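Local coordinates for putative DNA protection protein (Streptomyces coelicolor, PDB 4CYB) that binds ferric iron and, as a Dps-family member of the ferritin superfamily, probably oxidises and stores iron in a twelve-subunit shell, at residues J[64-78]-J[145-157]. Numbering follows the deposited sequence.
Sequences HAGEQLELIDTVAER and LLVSEVLRTNELQ. With FE (Fe (III) ion), chain B.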
# COMPACT_ATOMS: atom_id res chain seq x y z
N HIS J 64 20.82 -9.50 -4.96
CA HIS J 64 21.10 -10.55 -5.96
C HIS J 64 20.63 -11.93 -5.53
O HIS J 64 20.06 -12.68 -6.37
CB HIS J 64 22.58 -10.59 -6.37
CG HIS J 64 23.02 -9.39 -7.10
ND1 HIS J 64 24.24 -9.31 -7.71
CD2 HIS J 64 22.35 -8.22 -7.42
CE1 HIS J 64 24.35 -8.13 -8.31
NE2 HIS J 64 23.19 -7.47 -8.17
N ALA J 65 20.77 -12.26 -4.25
CA ALA J 65 20.28 -13.56 -3.74
C ALA J 65 18.77 -13.67 -3.97
O ALA J 65 18.29 -14.71 -4.42
CB ALA J 65 20.57 -13.70 -2.24
N GLY J 66 18.00 -12.62 -3.63
CA GLY J 66 16.54 -12.67 -3.82
C GLY J 66 16.17 -12.90 -5.27
O GLY J 66 15.27 -13.65 -5.57
N GLU J 67 16.91 -12.28 -6.18
CA GLU J 67 16.65 -12.49 -7.60
C GLU J 67 17.00 -13.91 -8.04
O GLU J 67 16.22 -14.52 -8.82
CB GLU J 67 17.42 -11.43 -8.40
CG GLU J 67 16.79 -10.02 -8.28
CD GLU J 67 17.73 -8.89 -8.76
OE1 GLU J 67 18.86 -9.17 -9.23
OE2 GLU J 67 17.38 -7.68 -8.60
N GLN J 68 18.11 -14.46 -7.52
CA GLN J 68 18.50 -15.85 -7.85
C GLN J 68 17.48 -16.83 -7.27
O GLN J 68 17.14 -17.83 -7.90
CB GLN J 68 19.88 -16.19 -7.31
CG GLN J 68 21.01 -15.37 -8.01
CD GLN J 68 21.32 -15.84 -9.44
OE1 GLN J 68 20.98 -16.95 -9.84
NE2 GLN J 68 21.99 -14.96 -10.24
N LEU J 69 16.96 -16.54 -6.07
CA LEU J 69 15.98 -17.48 -5.51
C LEU J 69 14.72 -17.53 -6.38
O LEU J 69 14.10 -18.59 -6.49
CB LEU J 69 15.57 -16.99 -4.07
CG LEU J 69 14.66 -17.97 -3.30
CD1 LEU J 69 15.54 -19.15 -2.83
CD2 LEU J 69 14.06 -17.19 -2.13
N GLU J 70 14.28 -16.39 -6.92
CA GLU J 70 13.11 -16.36 -7.78
C GLU J 70 13.42 -17.14 -9.11
O GLU J 70 12.57 -17.88 -9.61
CB GLU J 70 12.60 -14.92 -8.06
CG GLU J 70 11.61 -14.98 -9.25
CD GLU J 70 10.78 -13.73 -9.61
OE1 GLU J 70 11.25 -12.58 -9.43
OE2 GLU J 70 9.63 -13.92 -10.10
N LEU J 71 14.62 -16.97 -9.64
CA LEU J 71 15.03 -17.81 -10.82
C LEU J 71 14.98 -19.33 -10.52
O LEU J 71 14.51 -20.11 -11.32
CB LEU J 71 16.44 -17.46 -11.29
CG LEU J 71 16.66 -16.09 -11.93
CD1 LEU J 71 18.17 -15.92 -12.29
CD2 LEU J 71 15.70 -15.91 -13.12
N ILE J 72 15.46 -19.76 -9.35
CA ILE J 72 15.42 -21.17 -8.95
C ILE J 72 13.97 -21.67 -9.02
O ILE J 72 13.69 -22.72 -9.60
CB ILE J 72 15.99 -21.37 -7.51
CG1 ILE J 72 17.51 -21.19 -7.54
CG2 ILE J 72 15.54 -22.70 -6.86
CD1 ILE J 72 18.11 -20.85 -6.21
N ASP J 73 13.04 -20.94 -8.37
CA ASP J 73 11.64 -21.36 -8.36
C ASP J 73 11.05 -21.41 -9.76
O ASP J 73 10.34 -22.39 -10.10
CB ASP J 73 10.82 -20.44 -7.44
CG ASP J 73 9.38 -20.90 -7.32
OD1 ASP J 73 9.11 -21.86 -6.56
OD2 ASP J 73 8.50 -20.26 -7.95
N THR J 74 11.36 -20.44 -10.59
CA THR J 74 10.77 -20.36 -11.92
C THR J 74 11.33 -21.52 -12.80
O THR J 74 10.60 -22.18 -13.56
CB THR J 74 11.07 -19.01 -12.59
OG1 THR J 74 10.49 -17.93 -11.81
CG2 THR J 74 10.47 -18.99 -14.08
N VAL J 75 12.62 -21.77 -12.69
CA VAL J 75 13.23 -22.88 -13.45
C VAL J 75 12.76 -24.25 -12.98
O VAL J 75 12.46 -25.10 -13.82
CB VAL J 75 14.78 -22.76 -13.39
CG1 VAL J 75 15.52 -23.97 -14.02
CG2 VAL J 75 15.20 -21.51 -14.12
N ALA J 76 12.66 -24.47 -11.66
CA ALA J 76 12.15 -25.72 -11.14
C ALA J 76 10.73 -25.94 -11.61
O ALA J 76 10.39 -27.04 -12.01
CB ALA J 76 12.18 -25.73 -9.63
N GLU J 77 9.87 -24.91 -11.51
CA GLU J 77 8.51 -25.05 -12.00
C GLU J 77 8.45 -25.35 -13.51
O GLU J 77 7.58 -26.10 -13.94
CB GLU J 77 7.68 -23.78 -11.65
CG GLU J 77 7.30 -23.88 -10.13
CD GLU J 77 6.37 -22.74 -9.66
OE1 GLU J 77 5.80 -22.02 -10.54
OE2 GLU J 77 6.16 -22.65 -8.43
N ARG J 78 9.41 -24.81 -14.26
CA ARG J 78 9.46 -25.17 -15.70
C ARG J 78 9.76 -26.67 -15.91
O ARG J 78 9.12 -27.33 -16.76
CB ARG J 78 10.53 -24.33 -16.38
CG ARG J 78 10.65 -24.61 -17.89
CD ARG J 78 9.50 -23.95 -18.61
NE ARG J 78 9.40 -24.30 -20.06
CZ ARG J 78 8.32 -24.03 -20.78
NH1 ARG J 78 7.28 -23.37 -20.19
NH2 ARG J 78 8.25 -24.39 -22.07
N LEU J 145 12.43 -18.47 -21.26
CA LEU J 145 12.82 -18.46 -19.83
C LEU J 145 14.35 -18.33 -19.70
O LEU J 145 14.85 -17.52 -18.96
CB LEU J 145 12.30 -19.70 -19.11
CG LEU J 145 12.90 -20.05 -17.74
CD1 LEU J 145 12.69 -18.88 -16.82
CD2 LEU J 145 12.17 -21.30 -17.26
N LEU J 146 15.10 -19.10 -20.48
CA LEU J 146 16.54 -19.04 -20.33
C LEU J 146 17.16 -17.72 -20.76
O LEU J 146 18.10 -17.27 -20.14
CB LEU J 146 17.18 -20.17 -21.17
CG LEU J 146 16.99 -21.57 -20.57
CD1 LEU J 146 17.35 -22.59 -21.65
CD2 LEU J 146 17.89 -21.76 -19.33
N VAL J 147 16.62 -17.12 -21.81
CA VAL J 147 17.14 -15.87 -22.30
C VAL J 147 16.61 -14.69 -21.48
O VAL J 147 17.41 -13.87 -21.03
CB VAL J 147 16.87 -15.65 -23.80
CG1 VAL J 147 17.31 -14.25 -24.24
CG2 VAL J 147 17.59 -16.75 -24.62
N SER J 148 15.29 -14.59 -21.31
CA SER J 148 14.76 -13.30 -20.82
C SER J 148 14.96 -13.21 -19.32
O SER J 148 15.06 -12.10 -18.76
CB SER J 148 13.26 -13.13 -21.15
OG SER J 148 12.57 -14.11 -20.40
N GLU J 149 15.03 -14.35 -18.67
CA GLU J 149 15.22 -14.36 -17.22
C GLU J 149 16.61 -14.76 -16.74
O GLU J 149 17.27 -13.94 -16.09
CB GLU J 149 14.13 -15.23 -16.57
CG GLU J 149 12.78 -14.67 -17.01
CD GLU J 149 11.60 -15.30 -16.35
OE1 GLU J 149 11.63 -15.50 -15.12
OE2 GLU J 149 10.62 -15.58 -17.08
N VAL J 150 17.04 -16.00 -17.02
CA VAL J 150 18.30 -16.50 -16.50
C VAL J 150 19.44 -15.68 -17.04
O VAL J 150 20.25 -15.14 -16.28
CB VAL J 150 18.51 -18.01 -16.74
CG1 VAL J 150 19.83 -18.43 -16.07
CG2 VAL J 150 17.35 -18.80 -16.15
N LEU J 151 19.53 -15.60 -18.36
CA LEU J 151 20.64 -14.88 -18.99
C LEU J 151 20.67 -13.42 -18.63
O LEU J 151 21.69 -12.92 -18.13
CB LEU J 151 20.58 -15.06 -20.51
CG LEU J 151 21.84 -14.64 -21.26
CD1 LEU J 151 22.87 -15.78 -21.21
CD2 LEU J 151 21.47 -14.39 -22.72
N ARG J 152 19.57 -12.72 -18.87
CA ARG J 152 19.58 -11.32 -18.60
C ARG J 152 19.84 -10.96 -17.13
O ARG J 152 20.53 -9.97 -16.82
CB ARG J 152 18.30 -10.68 -19.09
CG ARG J 152 18.38 -10.55 -20.64
CD ARG J 152 17.21 -9.77 -21.19
NE ARG J 152 17.15 -8.40 -20.67
CZ ARG J 152 16.05 -7.63 -20.78
NH1 ARG J 152 14.97 -8.11 -21.37
NH2 ARG J 152 16.03 -6.38 -20.28
N THR J 153 19.26 -11.74 -16.21
CA THR J 153 19.55 -11.47 -14.80
C THR J 153 20.99 -11.70 -14.42
O THR J 153 21.58 -10.88 -13.72
CB THR J 153 18.71 -12.34 -13.83
OG1 THR J 153 17.35 -12.03 -14.06
CG2 THR J 153 19.05 -12.03 -12.39
N ASN J 154 21.58 -12.82 -14.85
CA ASN J 154 22.99 -13.03 -14.56
C ASN J 154 23.92 -12.00 -15.20
O ASN J 154 24.92 -11.62 -14.56
CB ASN J 154 23.39 -14.42 -14.96
CG ASN J 154 22.97 -15.44 -13.92
OD1 ASN J 154 23.62 -15.54 -12.84
ND2 ASN J 154 21.92 -16.16 -14.20
N GLU J 155 23.64 -11.61 -16.45
CA GLU J 155 24.42 -10.51 -17.08
C GLU J 155 24.41 -9.22 -16.26
O GLU J 155 25.49 -8.66 -15.97
CB GLU J 155 24.01 -10.26 -18.55
CG GLU J 155 24.25 -11.49 -19.40
CD GLU J 155 23.59 -11.40 -20.82
OE1 GLU J 155 22.41 -10.90 -20.97
OE2 GLU J 155 24.23 -11.85 -21.81
N LEU J 156 23.22 -8.77 -15.86
CA LEU J 156 23.12 -7.54 -15.11
C LEU J 156 23.83 -7.66 -13.75
O LEU J 156 24.53 -6.72 -13.31
CB LEU J 156 21.63 -7.18 -14.93
CG LEU J 156 21.41 -5.77 -14.30
CD1 LEU J 156 21.75 -4.61 -15.24
CD2 LEU J 156 19.93 -5.63 -13.86
N GLN J 157 23.59 -8.78 -13.05
CA GLN J 157 24.25 -8.97 -11.77
C GLN J 157 25.80 -8.95 -11.84
O GLN J 157 26.48 -8.34 -11.02
CB GLN J 157 23.77 -10.28 -11.10
CG GLN J 157 22.34 -10.12 -10.56
CD GLN J 157 21.91 -11.34 -9.77
OE1 GLN J 157 22.69 -12.26 -9.56
NE2 GLN J 157 20.64 -11.35 -9.31
FE FE B . 6.59 -21.23 -6.73
O HOH W 1 21.17 -18.15 -12.37
O HOH W 2 11.96 -15.84 -12.64
O HOH W 3 7.36 -19.93 -4.90
O HOH W 4 4.43 -20.70 -6.07
O HOH W 5 5.88 -19.30 -7.93
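Gln157 runs alongside His64 and Glu67 and reaches Gln68 where two antiparallel helices meet. Its CB sits 3.6 Å from His64 CE1. CG then rests over the centre of the His64 imidazole in a CH-pi contact, 3.4 Å from the centroid. The chain runs on extended (chi2 -174°), which carries the amide along the ring, nearly parallel to it, with CD 3.5 Å from His64 CG. The amide ends in three bonds to helix 54-81. NE2 gives a nearly straight bond to the anti lone pair of Glu67 OE1 at 2.8 Å, and a longer, more bent one to His64 O. The other oxygen of Glu67, OE2, is in a salt bridge with Lys63. OE1 of Gln157 accepts from Gln68 NE2 at 2.9 Å, with the donor above its carbonyl plane, and also from His120. The bonds on both ends should fix the amide's rotation. A leucine here would probably leave Gln68 NE2 and Glu67 OE1 without these partners. Water 1 joins Gln68 OE1 to Asn154 ND2. Further along, Leu71 fits as a knob among Glu149, Val150, Thr153 and Asn154. Thr74 CG2 meets Leu145 CD1 at 3.5 Å, and Arg78 CB packs on Leu145 CD2. On another side of helix 54-81, Asp73 and Glu77 bind the ferric ion with His46 of a neighbouring subunit. Such antiparallel packing belongs to the four-helix bundle of the ferritin-like fold, with the intersubunit iron site characteristic of Dps proteins.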